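Local coordinates for protein oligopeptide ABC transporter OppAIV (Borrelia burgdorferi B31, PDB 4GL8) that probably binds oligopeptides as the periplasmic solute-binding component of an ABC transporter that brings peptides into the cell, at residues Ser439-Glu444 with Phe490-Leu495. Numbering follows the deposited sequence.
Sequences SIFQTE and FPAVFL
The F494 ring carries A492 CB over one face, offset toward the rim, and receives F441 CE2 at its edge, in plane. Round the F441 ring, A492 CB is at the edge and P491 CG comes in obliquely. The two phenylalanine side chains come from opposite directions, and their planes are inclined at 56° with centroids 5.4 Å apart, an oblique aromatic pair. Its closest approach joins F441 CZ to F494 CZ at 3.4 Å. P491 runs across the F441 side chain at about a right angle, its CG 3.7 Å from F441 CE1, whereas A492 CB is a looser neighbour of F441 CZ at 4.2 Å. With CG anti to the carbonyl carbon (chi1 -68°), F441 extends its ring toward 490-495 across an 8.2 Å separation of F441 CA and P491 CA. No hydrogen bond crosses between the two segments; one hydrophobic side chain from a loop meets P491, A492 and F494, illustrating how apolar side chains bring distant parts of a chain together. Behind F441, the loop has its own polar link, S439 OG to Q442 OE1 at 3.0 Å. Nearby, I440 O is hydrogen-bonded to S449 OG and P491 O to S450 OG. I485 of helix 471-489 touches both F441 and P491, Y458 of helix 456-466 packs on F441, and F290 of strand 287-293 meets the F494 ring. Buried throughout, the cluster is a hydrophobic core contact within the type 2 periplasmic-binding fold (PBP2) of the family 5 solute-binding proteins, joining the loop after helix 435-438 to the turn into strand 492-504.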
ATOM      1  N   SER A 439      -2.946   4.952 -11.227  1.00 18.84           N
ATOM      2  CA  SER A 439      -3.902   3.892 -11.440  1.00 19.28           C
ATOM      3  C   SER A 439      -5.158   3.916 -10.544  1.00 18.37           C
ATOM      4  O   SER A 439      -6.212   3.452 -10.967  1.00 17.66           O
ATOM      5  CB  SER A 439      -3.203   2.555 -11.211  1.00 20.36           C
ATOM      6  OG  SER A 439      -3.990   1.575 -11.820  1.00 24.71           O
ATOM      7  N   ILE A 440      -5.036   4.401  -9.298  1.00 17.39           N
ATOM      8  CA  ILE A 440      -6.165   4.385  -8.365  1.00 17.03           C
ATOM      9  C   ILE A 440      -7.246   5.384  -8.705  1.00 16.81           C
ATOM     10  O   ILE A 440      -8.375   5.268  -8.247  1.00 16.46           O
ATOM     11  CB  ILE A 440      -5.730   4.512  -6.895  1.00 16.82           C
ATOM     12  CG1 ILE A 440      -5.089   5.881  -6.629  1.00 16.85           C
ATOM     13  CG2 ILE A 440      -4.775   3.363  -6.589  1.00 16.77           C
ATOM     14  CD1 ILE A 440      -4.810   6.184  -5.173  1.00 17.12           C
ATOM     15  N   PHE A 441      -6.911   6.337  -9.554  1.00 17.57           N
ATOM     16  CA  PHE A 441      -7.896   7.277 -10.097  1.00 18.47           C
ATOM     17  C   PHE A 441      -8.492   6.864 -11.462  1.00 19.39           C
ATOM     18  O   PHE A 441      -9.355   7.583 -11.982  1.00 20.10           O
ATOM     19  CB  PHE A 441      -7.274   8.689 -10.135  1.00 18.38           C
ATOM     20  CG  PHE A 441      -7.027   9.265  -8.753  1.00 17.79           C
ATOM     21  CD1 PHE A 441      -8.020   9.937  -8.084  1.00 17.71           C
ATOM     22  CD2 PHE A 441      -5.818   9.107  -8.134  1.00 17.50           C
ATOM     23  CE1 PHE A 441      -7.803  10.462  -6.832  1.00 17.41           C
ATOM     24  CE2 PHE A 441      -5.594   9.613  -6.877  1.00 17.43           C
ATOM     25  CZ  PHE A 441      -6.604  10.273  -6.216  1.00 17.56           C
ATOM     26  N   GLN A 442      -8.078   5.722 -12.031  1.00 20.21           N
ATOM     27  CA  GLN A 442      -8.786   5.188 -13.198  1.00 22.47           C
ATOM     28  C   GLN A 442     -10.173   4.776 -12.756  1.00 21.82           C
ATOM     29  O   GLN A 442     -10.329   4.225 -11.680  1.00 21.20           O
ATOM     30  CB  GLN A 442      -8.150   3.931 -13.786  1.00 24.73           C
ATOM     31  CG  GLN A 442      -6.802   4.092 -14.418  1.00 28.44           C
ATOM     32  CD  GLN A 442      -6.159   2.750 -14.818  1.00 31.20           C
ATOM     33  OE1 GLN A 442      -4.984   2.497 -14.538  1.00 36.99           O
ATOM     34  NE2 GLN A 442      -6.934   1.886 -15.439  1.00 32.57           N
ATOM     35  N   THR A 443     -11.163   4.990 -13.609  1.00 22.84           N
ATOM     36  CA  THR A 443     -12.577   4.775 -13.266  1.00 23.34           C
ATOM     37  C   THR A 443     -12.808   3.489 -12.501  1.00 23.60           C
ATOM     38  O   THR A 443     -13.494   3.473 -11.493  1.00 24.24           O
ATOM     39  CB  THR A 443     -13.453   4.785 -14.553  1.00 23.59           C
ATOM     40  OG1 THR A 443     -13.386   6.095 -15.142  1.00 23.13           O
ATOM     41  CG2 THR A 443     -14.943   4.423 -14.242  1.00 23.22           C
ATOM     42  N   GLU A 444     -12.216   2.406 -12.975  1.00 24.97           N
ATOM     43  CA  GLU A 444     -12.506   1.079 -12.419  1.00 26.43           C
ATOM     44  C   GLU A 444     -11.860   0.812 -11.070  1.00 23.75           C
ATOM     45  O   GLU A 444     -12.207  -0.175 -10.445  1.00 22.14           O
ATOM     46  CB  GLU A 444     -12.124  -0.038 -13.415  1.00 29.70           C
ATOM     47  CG  GLU A 444     -10.702   0.055 -13.984  1.00 34.53           C
ATOM     48  CD  GLU A 444     -10.536   1.118 -15.083  1.00 39.25           C
ATOM     49  OE1 GLU A 444     -11.545   1.719 -15.525  1.00 46.44           O
ATOM     50  OE2 GLU A 444      -9.390   1.366 -15.519  1.00 43.34           O
ATOM     51  N   PHE A 490      -9.594  17.846  -9.226  1.00 20.59           N
ATOM     52  CA  PHE A 490      -9.507  17.728  -7.779  1.00 20.13           C
ATOM     53  C   PHE A 490     -10.401  16.604  -7.201  1.00 19.60           C
ATOM     54  O   PHE A 490     -11.231  16.861  -6.325  1.00 19.96           O
ATOM     55  CB  PHE A 490      -9.869  19.065  -7.108  1.00 20.98           C
ATOM     56  CG  PHE A 490      -8.905  20.185  -7.409  1.00 21.74           C
ATOM     57  CD1 PHE A 490      -7.856  20.472  -6.536  1.00 22.10           C
ATOM     58  CD2 PHE A 490      -9.028  20.931  -8.566  1.00 22.29           C
ATOM     59  CE1 PHE A 490      -6.954  21.494  -6.809  1.00 22.60           C
ATOM     60  CE2 PHE A 490      -8.130  21.950  -8.848  1.00 23.33           C
ATOM     61  CZ  PHE A 490      -7.081  22.233  -7.962  1.00 23.18           C
ATOM     62  N   PRO A 491     -10.250  15.364  -7.689  1.00 18.17           N
ATOM     63  CA  PRO A 491     -10.999  14.280  -7.056  1.00 17.88           C
ATOM     64  C   PRO A 491     -10.655  14.066  -5.591  1.00 18.02           C
ATOM     65  O   PRO A 491     -11.458  13.525  -4.825  1.00 18.73           O
ATOM     66  CB  PRO A 491     -10.583  13.024  -7.864  1.00 17.12           C
ATOM     67  CG  PRO A 491      -9.283  13.369  -8.473  1.00 17.05           C
ATOM     68  CD  PRO A 491      -9.340  14.866  -8.735  1.00 17.68           C
ATOM     69  N   ALA A 492      -9.454  14.474  -5.202  1.00 18.00           N
ATOM     70  CA  ALA A 492      -9.048  14.388  -3.833  1.00 17.79           C
ATOM     71  C   ALA A 492      -8.305  15.670  -3.429  1.00 18.28           C
ATOM     72  O   ALA A 492      -7.860  16.460  -4.261  1.00 17.86           O
ATOM     73  CB  ALA A 492      -8.162  13.161  -3.651  1.00 17.07           C
ATOM     74  N   VAL A 493      -8.214  15.862  -2.129  1.00 18.89           N
ATOM     75  CA  VAL A 493      -7.376  16.878  -1.529  1.00 19.35           C
ATOM     76  C   VAL A 493      -6.029  16.228  -1.262  1.00 19.23           C
ATOM     77  O   VAL A 493      -5.867  15.487  -0.315  1.00 19.43           O
ATOM     78  CB  VAL A 493      -8.020  17.396  -0.244  1.00 19.71           C
ATOM     79  CG1 VAL A 493      -7.150  18.447   0.411  1.00 20.25           C
ATOM     80  CG2 VAL A 493      -9.402  17.943  -0.564  1.00 20.49           C
ATOM     81  N   PHE A 494      -5.078  16.456  -2.155  1.00 20.28           N
ATOM     82  CA  PHE A 494      -3.743  15.900  -2.025  1.00 20.48           C
ATOM     83  C   PHE A 494      -2.943  16.768  -1.060  1.00 21.09           C
ATOM     84  O   PHE A 494      -2.905  18.002  -1.193  1.00 21.91           O
ATOM     85  CB  PHE A 494      -3.058  15.842  -3.392  1.00 20.59           C
ATOM     86  CG  PHE A 494      -3.766  14.960  -4.376  1.00 20.17           C
ATOM     87  CD1 PHE A 494      -3.605  13.598  -4.331  1.00 19.63           C
ATOM     88  CD2 PHE A 494      -4.608  15.498  -5.335  1.00 20.71           C
ATOM     89  CE1 PHE A 494      -4.268  12.781  -5.242  1.00 19.96           C
ATOM     90  CE2 PHE A 494      -5.261  14.698  -6.255  1.00 20.30           C
ATOM     91  CZ  PHE A 494      -5.112  13.334  -6.199  1.00 19.98           C
ATOM     92  N   LEU A 495      -2.280  16.115  -0.119  1.00 20.59           N
ATOM     93  CA  LEU A 495      -1.679  16.801   1.009  1.00 21.54           C
ATOM     94  C   LEU A 495      -0.157  16.741   1.097  1.00 21.96           C
ATOM     95  O   LEU A 495       0.499  17.766   1.236  1.00 22.24           O
ATOM     96  CB  LEU A 495      -2.271  16.246   2.310  1.00 21.41           C
ATOM     97  CG  LEU A 495      -3.753  16.572   2.543  1.00 21.50           C
ATOM     98  CD1 LEU A 495      -4.297  15.785   3.713  1.00 21.45           C
ATOM     99  CD2 LEU A 495      -3.941  18.041   2.797  1.00 22.61           C
TER